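Local coordinates for endo-1,4-b-d-mannanase (Trichoderma reesei, PDB 1QNR), which catalyses the hydrolysis of internal beta-1,4-mannosidic linkages in mannans, as an endo-acting glycoside hydrolase of family 5, at residues 205-218 and 247-261. Residues are numbered along the deposited sequence; the frame is centred on the assembly and turned at random.
Sequences EGLGLSTGDGAYPY and WGTNYTWGNGWIQTH. With NAG (2-acetamido-2-deoxy-beta-D-glucopyranose), chain H; BMA (beta-D-mannopyranose), chain B.
His261 NE2 donates to Gly206 O, 2.7 Å away and nearly straight at 174°, with the oxygen in the imidazole plane. Leu209 CD2 makes a CH-pi contact over one face of that ring, 3.7 Å from its centroid. One turn back, Trp257 presents its edge to a face of Tyr218, CE3 lying 3.5 Å from Tyr218 CZ; Gly212 CA, where a side chain would hit the phenol, covers the opposite face. Pro217 CG touches both Trp247 CE3 and Trp253 CH2, while its CB meets Trp257 CH2 at 3.6 Å. Asp213 OD1 accepts from Trp253 NE1 (3.2 Å) and Ala215 N on opposite faces of the carboxylate, the latter closing an Asx turn. Histidine suits its place: with ND1 also donating to Trp257 O, two N-H groups fix the flat ring's rotation, and it is probably protonated; a leucine here would probably leave Gly206 O without its donor. Trp257 CG, anti to the backbone N (chi1 -176°), brings NE1 to hydrogen-bond His241 O. Toward the mannose, O6 donates to Glu205 OE2, itself salt-bridged to Arg171, and accepts from Trp247 NE1. A loop following a barrel strand thus packs on helix 253-267 of the TIM barrel, consistent with a substrate cleft at the strands' C-terminal ends.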
loop_
_atom_site.group_PDB
_atom_site.type_symbol
_atom_site.label_atom_id
_atom_site.label_comp_id
_atom_site.label_asym_id
_atom_site.label_seq_id
_atom_site.Cartn_x
_atom_site.Cartn_y
_atom_site.Cartn_z
ATOM N N GLU A 205 3.553 -6.679 5.656
ATOM C CA GLU A 205 4.985 -6.290 5.767
ATOM C C GLU A 205 5.987 -7.321 5.309
ATOM O O GLU A 205 7.221 -7.082 5.204
ATOM C CB GLU A 205 5.246 -5.906 7.208
ATOM C CG GLU A 205 4.405 -4.703 7.716
ATOM C CD GLU A 205 4.408 -4.680 9.256
ATOM O OE1 GLU A 205 3.498 -5.426 9.734
ATOM O OE2 GLU A 205 5.248 -4.065 9.980
ATOM N N GLY A 206 5.527 -8.615 5.162
ATOM C CA GLY A 206 6.422 -9.714 4.832
ATOM C C GLY A 206 6.906 -10.521 6.050
ATOM O O GLY A 206 7.848 -11.331 5.889
ATOM N N LEU A 207 6.373 -10.246 7.241
ATOM C CA LEU A 207 6.912 -10.925 8.433
ATOM C C LEU A 207 6.615 -12.435 8.324
ATOM O O LEU A 207 5.590 -12.893 7.815
ATOM C CB LEU A 207 6.294 -10.354 9.727
ATOM C CG LEU A 207 6.328 -8.783 9.788
ATOM C CD1 LEU A 207 5.668 -8.329 11.126
ATOM C CD2 LEU A 207 7.741 -8.210 9.685
ATOM N N GLY A 208 7.534 -13.238 8.898
ATOM C CA GLY A 208 7.368 -14.695 9.008
ATOM C C GLY A 208 7.944 -15.413 7.822
ATOM O O GLY A 208 7.214 -15.697 6.823
ATOM N N LEU A 209 9.240 -15.737 7.794
ATOM C CA LEU A 209 9.901 -16.390 6.622
ATOM C C LEU A 209 11.125 -17.121 7.159
ATOM O O LEU A 209 12.014 -16.512 7.774
ATOM C CB LEU A 209 10.183 -15.287 5.558
ATOM C CG LEU A 209 10.845 -15.754 4.268
ATOM C CD1 LEU A 209 10.098 -16.826 3.524
ATOM C CD2 LEU A 209 11.225 -14.576 3.375
ATOM N N SER A 210 11.211 -18.436 6.847
ATOM C CA SER A 210 12.228 -19.268 7.562
ATOM C C SER A 210 13.564 -19.323 6.874
ATOM O O SER A 210 14.495 -19.996 7.417
ATOM C CB SER A 210 11.639 -20.692 7.722
ATOM O OG SER A 210 10.488 -20.677 8.642
ATOM N N THR A 211 13.827 -18.625 5.785
ATOM C CA THR A 211 15.097 -18.655 5.056
ATOM C C THR A 211 16.034 -17.494 5.407
ATOM O O THR A 211 17.107 -17.325 4.797
ATOM C CB THR A 211 14.795 -18.538 3.552
ATOM O OG1 THR A 211 13.909 -17.390 3.340
ATOM C CG2 THR A 211 14.086 -19.760 2.989
ATOM N N GLY A 212 15.703 -16.750 6.478
ATOM C CA GLY A 212 16.477 -15.624 6.943
ATOM C C GLY A 212 17.477 -15.999 8.061
ATOM O O GLY A 212 17.891 -17.168 8.184
ATOM N N ASP A 213 17.749 -14.994 8.881
ATOM C CA ASP A 213 18.760 -15.151 9.961
ATOM C C ASP A 213 18.141 -15.266 11.353
ATOM O O ASP A 213 18.891 -15.146 12.341
ATOM C CB ASP A 213 19.759 -14.034 9.919
ATOM C CG ASP A 213 19.267 -12.646 10.327
ATOM O OD1 ASP A 213 18.024 -12.469 10.492
ATOM O OD2 ASP A 213 20.120 -11.723 10.495
ATOM N N GLY A 214 16.807 -15.424 11.396
ATOM C CA GLY A 214 16.245 -15.593 12.758
ATOM C C GLY A 214 15.987 -14.298 13.482
ATOM O O GLY A 214 15.449 -14.404 14.635
ATOM N N ALA A 215 16.238 -13.116 12.918
ATOM C CA ALA A 215 15.861 -11.876 13.635
ATOM C C ALA A 215 14.326 -11.844 13.813
ATOM O O ALA A 215 13.597 -12.491 13.009
ATOM C CB ALA A 215 16.361 -10.667 12.801
ATOM N N TYR A 216 13.810 -11.021 14.745
ATOM C CA TYR A 216 12.376 -10.936 14.975
ATOM C C TYR A 216 11.475 -10.810 13.744
ATOM O O TYR A 216 10.519 -11.596 13.694
ATOM C CB TYR A 216 11.926 -9.922 16.058
ATOM C CG TYR A 216 10.416 -10.121 16.427
ATOM C CD1 TYR A 216 9.942 -11.182 17.219
ATOM C CD2 TYR A 216 9.444 -9.253 16.025
ATOM C CE1 TYR A 216 8.607 -11.275 17.540
ATOM C CE2 TYR A 216 8.093 -9.320 16.251
ATOM C CZ TYR A 216 7.658 -10.358 17.049
ATOM O OH TYR A 216 6.318 -10.618 17.427
ATOM N N PRO A 217 11.769 -9.989 12.741
ATOM C CA PRO A 217 10.858 -9.916 11.590
ATOM C C PRO A 217 10.734 -11.256 10.876
ATOM O O PRO A 217 9.707 -11.429 10.152
ATOM C CB PRO A 217 11.548 -8.851 10.699
ATOM C CG PRO A 217 12.283 -7.975 11.722
ATOM C CD PRO A 217 12.854 -8.996 12.705
ATOM N N TYR A 218 11.754 -12.150 10.873
ATOM C CA TYR A 218 11.577 -13.466 10.236
ATOM C C TYR A 218 10.750 -14.457 11.106
ATOM O O TYR A 218 10.404 -15.486 10.513
ATOM C CB TYR A 218 12.986 -14.051 9.990
ATOM C CG TYR A 218 13.834 -13.408 8.840
ATOM C CD1 TYR A 218 13.360 -13.609 7.529
ATOM C CD2 TYR A 218 14.986 -12.692 9.074
ATOM C CE1 TYR A 218 14.112 -13.063 6.474
ATOM C CE2 TYR A 218 15.758 -12.166 8.024
ATOM C CZ TYR A 218 15.253 -12.347 6.722
ATOM O OH TYR A 218 16.029 -11.835 5.647
ATOM N N TRP A 247 12.508 -2.077 13.867
ATOM C CA TRP A 247 12.539 -3.537 14.069
ATOM C C TRP A 247 13.786 -4.035 14.828
ATOM O O TRP A 247 13.951 -5.248 15.060
ATOM C CB TRP A 247 12.530 -4.219 12.673
ATOM C CG TRP A 247 11.228 -4.009 11.919
ATOM C CD1 TRP A 247 10.046 -3.482 12.414
ATOM C CD2 TRP A 247 10.936 -4.426 10.578
ATOM N NE1 TRP A 247 9.046 -3.513 11.426
ATOM C CE2 TRP A 247 9.595 -4.069 10.297
ATOM C CE3 TRP A 247 11.729 -4.998 9.555
ATOM C CZ2 TRP A 247 9.008 -4.314 9.030
ATOM C CZ3 TRP A 247 11.133 -5.297 8.322
ATOM C CH2 TRP A 247 9.795 -4.946 8.095
ATOM N N GLY A 248 14.682 -3.097 15.171
ATOM C CA GLY A 248 15.858 -3.554 15.981
ATOM C C GLY A 248 16.953 -4.168 15.157
ATOM O O GLY A 248 17.786 -4.951 15.708
ATOM N N THR A 249 17.018 -3.919 13.835
ATOM C CA THR A 249 18.068 -4.505 13.003
ATOM C C THR A 249 18.965 -3.401 12.462
ATOM O O THR A 249 18.597 -2.232 12.533
ATOM C CB THR A 249 17.480 -5.375 11.850
ATOM O OG1 THR A 249 16.681 -4.471 11.065
ATOM C CG2 THR A 249 16.585 -6.484 12.312
ATOM N N ASN A 250 20.105 -3.720 11.862
ATOM C CA ASN A 250 20.932 -2.658 11.252
ATOM C C ASN A 250 20.473 -2.417 9.791
ATOM O O ASN A 250 19.647 -3.185 9.269
ATOM C CB ASN A 250 22.410 -2.910 11.399
ATOM C CG ASN A 250 22.858 -4.092 10.633
ATOM O OD1 ASN A 250 22.452 -4.473 9.560
ATOM N ND2 ASN A 250 23.891 -4.807 11.189
ATOM N N TYR A 251 20.972 -1.342 9.177
ATOM C CA TYR A 251 20.522 -1.050 7.825
ATOM C C TYR A 251 20.972 -2.046 6.813
ATOM O O TYR A 251 20.242 -2.435 5.845
ATOM C CB TYR A 251 20.984 0.388 7.438
ATOM C CG TYR A 251 20.340 1.483 8.260
ATOM C CD1 TYR A 251 18.977 1.587 8.487
ATOM C CD2 TYR A 251 21.143 2.503 8.862
ATOM C CE1 TYR A 251 18.406 2.582 9.237
ATOM C CE2 TYR A 251 20.568 3.489 9.581
ATOM C CZ TYR A 251 19.218 3.601 9.777
ATOM O OH TYR A 251 18.666 4.609 10.519
ATOM N N THR A 252 22.216 -2.586 6.843
ATOM C CA THR A 252 22.732 -3.523 5.848
ATOM C C THR A 252 22.047 -4.882 5.847
ATOM O O THR A 252 21.996 -5.535 4.783
ATOM C CB THR A 252 24.276 -3.694 6.004
ATOM O OG1 THR A 252 24.444 -4.135 7.388
ATOM C CG2 THR A 252 25.039 -2.411 5.857
ATOM N N TRP A 253 21.387 -5.220 6.956
ATOM C CA TRP A 253 20.529 -6.415 7.059
ATOM C C TRP A 253 19.373 -6.347 6.049
ATOM O O TRP A 253 18.781 -7.336 5.662
ATOM C CB TRP A 253 19.999 -6.515 8.500
ATOM C CG TRP A 253 18.931 -7.529 8.826
ATOM C CD1 TRP A 253 19.149 -8.784 9.330
ATOM C CD2 TRP A 253 17.473 -7.390 8.732
ATOM N NE1 TRP A 253 17.951 -9.420 9.540
ATOM C CE2 TRP A 253 16.902 -8.596 9.171
ATOM C CE3 TRP A 253 16.664 -6.327 8.292
ATOM C CZ2 TRP A 253 15.522 -8.807 9.190
ATOM C CZ3 TRP A 253 15.269 -6.519 8.334
ATOM C CH2 TRP A 253 14.729 -7.746 8.768
ATOM N N GLY A 254 18.994 -5.148 5.593
ATOM C CA GLY A 254 17.896 -4.982 4.631
ATOM C C GLY A 254 18.162 -5.633 3.293
ATOM O O GLY A 254 17.190 -6.032 2.626
ATOM N N ASN A 255 19.435 -5.767 2.886
ATOM C CA ASN A 255 19.710 -6.409 1.591
ATOM C C ASN A 255 19.274 -7.870 1.617
ATOM O O ASN A 255 18.648 -8.353 0.655
ATOM C CB ASN A 255 21.223 -6.288 1.232
ATOM C CG ASN A 255 21.532 -4.805 1.078
ATOM O OD1 ASN A 255 21.095 -4.099 0.146
ATOM N ND2 ASN A 255 22.265 -4.195 2.043
ATOM N N GLY A 256 19.602 -8.616 2.697
ATOM C CA GLY A 256 19.164 -10.012 2.799
ATOM C C GLY A 256 17.637 -10.138 2.897
ATOM O O GLY A 256 17.034 -11.105 2.423
ATOM N N TRP A 257 16.982 -9.178 3.615
ATOM C CA TRP A 257 15.511 -9.147 3.668
ATOM C C TRP A 257 14.882 -9.045 2.258
ATOM O O TRP A 257 13.914 -9.788 1.955
ATOM C CB TRP A 257 15.075 -7.960 4.541
ATOM C CG TRP A 257 13.602 -7.815 4.798
ATOM C CD1 TRP A 257 12.760 -6.864 4.262
ATOM C CD2 TRP A 257 12.778 -8.578 5.702
ATOM N NE1 TRP A 257 11.462 -7.010 4.724
ATOM C CE2 TRP A 257 11.478 -8.058 5.647
ATOM C CE3 TRP A 257 13.028 -9.662 6.571
ATOM C CZ2 TRP A 257 10.430 -8.534 6.448
ATOM C CZ3 TRP A 257 11.986 -10.174 7.334
ATOM C CH2 TRP A 257 10.707 -9.606 7.271
ATOM N N ILE A 258 15.437 -8.168 1.405
ATOM C CA ILE A 258 14.931 -8.111 0.015
ATOM C C ILE A 258 15.183 -9.437 -0.693
ATOM O O ILE A 258 14.300 -9.950 -1.403
ATOM C CB ILE A 258 15.682 -6.943 -0.716
ATOM C CG1 ILE A 258 15.295 -5.582 -0.086
ATOM C CG2 ILE A 258 15.352 -6.982 -2.210
ATOM C CD1 ILE A 258 16.330 -4.483 -0.459
ATOM N N GLN A 259 16.437 -9.980 -0.603
ATOM C CA GLN A 259 16.762 -11.207 -1.343
ATOM C C GLN A 259 15.867 -12.398 -0.917
ATOM O O GLN A 259 15.430 -13.159 -1.796
ATOM C CB GLN A 259 18.254 -11.571 -1.099
ATOM C CG GLN A 259 19.190 -10.524 -1.715
ATOM C CD GLN A 259 20.650 -10.703 -1.295
ATOM O OE1 GLN A 259 20.956 -11.126 -0.198
ATOM N NE2 GLN A 259 21.505 -10.344 -2.258
ATOM N N THR A 260 15.637 -12.601 0.392
ATOM C CA THR A 260 14.813 -13.744 0.803
ATOM C C THR A 260 13.361 -13.612 0.347
ATOM O O THR A 260 12.729 -14.613 -0.041
ATOM C CB THR A 260 14.831 -13.985 2.317
ATOM O OG1 THR A 260 14.491 -12.787 3.033
ATOM C CG2 THR A 260 16.235 -14.426 2.819
ATOM N N HIS A 261 12.804 -12.397 0.384
ATOM C CA HIS A 261 11.410 -12.221 -0.062
ATOM C C HIS A 261 11.304 -12.384 -1.596
ATOM O O HIS A 261 10.357 -13.047 -2.042
ATOM C CB HIS A 261 10.883 -10.850 0.422
ATOM C CG HIS A 261 10.536 -10.902 1.870
ATOM N ND1 HIS A 261 11.520 -10.741 2.859
ATOM C CD2 HIS A 261 9.372 -11.153 2.540
ATOM C CE1 HIS A 261 10.920 -10.904 4.061
ATOM N NE2 HIS A 261 9.635 -11.133 3.917
HETATM C C1 NAG H . 25.057 -5.859 10.877
HETATM C C2 NAG H . 26.537 -5.851 10.669
HETATM C C3 NAG H . 27.069 -7.107 9.994
HETATM C C4 NAG H . 26.259 -8.312 10.505
HETATM C C5 NAG H . 24.740 -8.139 10.224
HETATM C C6 NAG H . 23.964 -9.347 10.714
HETATM C C7 NAG H . 27.160 -3.441 10.341
HETATM C C8 NAG H . 27.758 -2.489 9.364
HETATM N N2 NAG H . 26.964 -4.689 9.849
HETATM O O3 NAG H . 28.466 -7.193 10.305
HETATM O O4 NAG H . 26.659 -9.530 9.827
HETATM O O5 NAG H . 24.241 -7.013 10.906
HETATM O O6 NAG H . 22.604 -9.169 10.756
HETATM O O7 NAG H . 26.899 -3.161 11.426
HETATM C C1 BMA B . 4.686 -0.533 14.088
HETATM C C2 BMA B . 3.955 0.828 14.185
HETATM C C3 BMA B . 3.328 1.190 12.836
HETATM C C4 BMA B . 4.347 1.036 11.715
HETATM C C5 BMA B . 5.063 -0.317 11.728
HETATM C C6 BMA B . 6.330 -0.315 10.799
HETATM O O2 BMA B . 4.874 1.865 14.555
HETATM O O3 BMA B . 2.765 2.473 12.814
HETATM O O4 BMA B . 3.651 1.249 10.477
HETATM O O5 BMA B . 5.714 -0.484 13.048
HETATM O O6 BMA B . 6.698 -1.698 10.861
HETATM O O HOH W 1 13.441 -17.243 0.557
#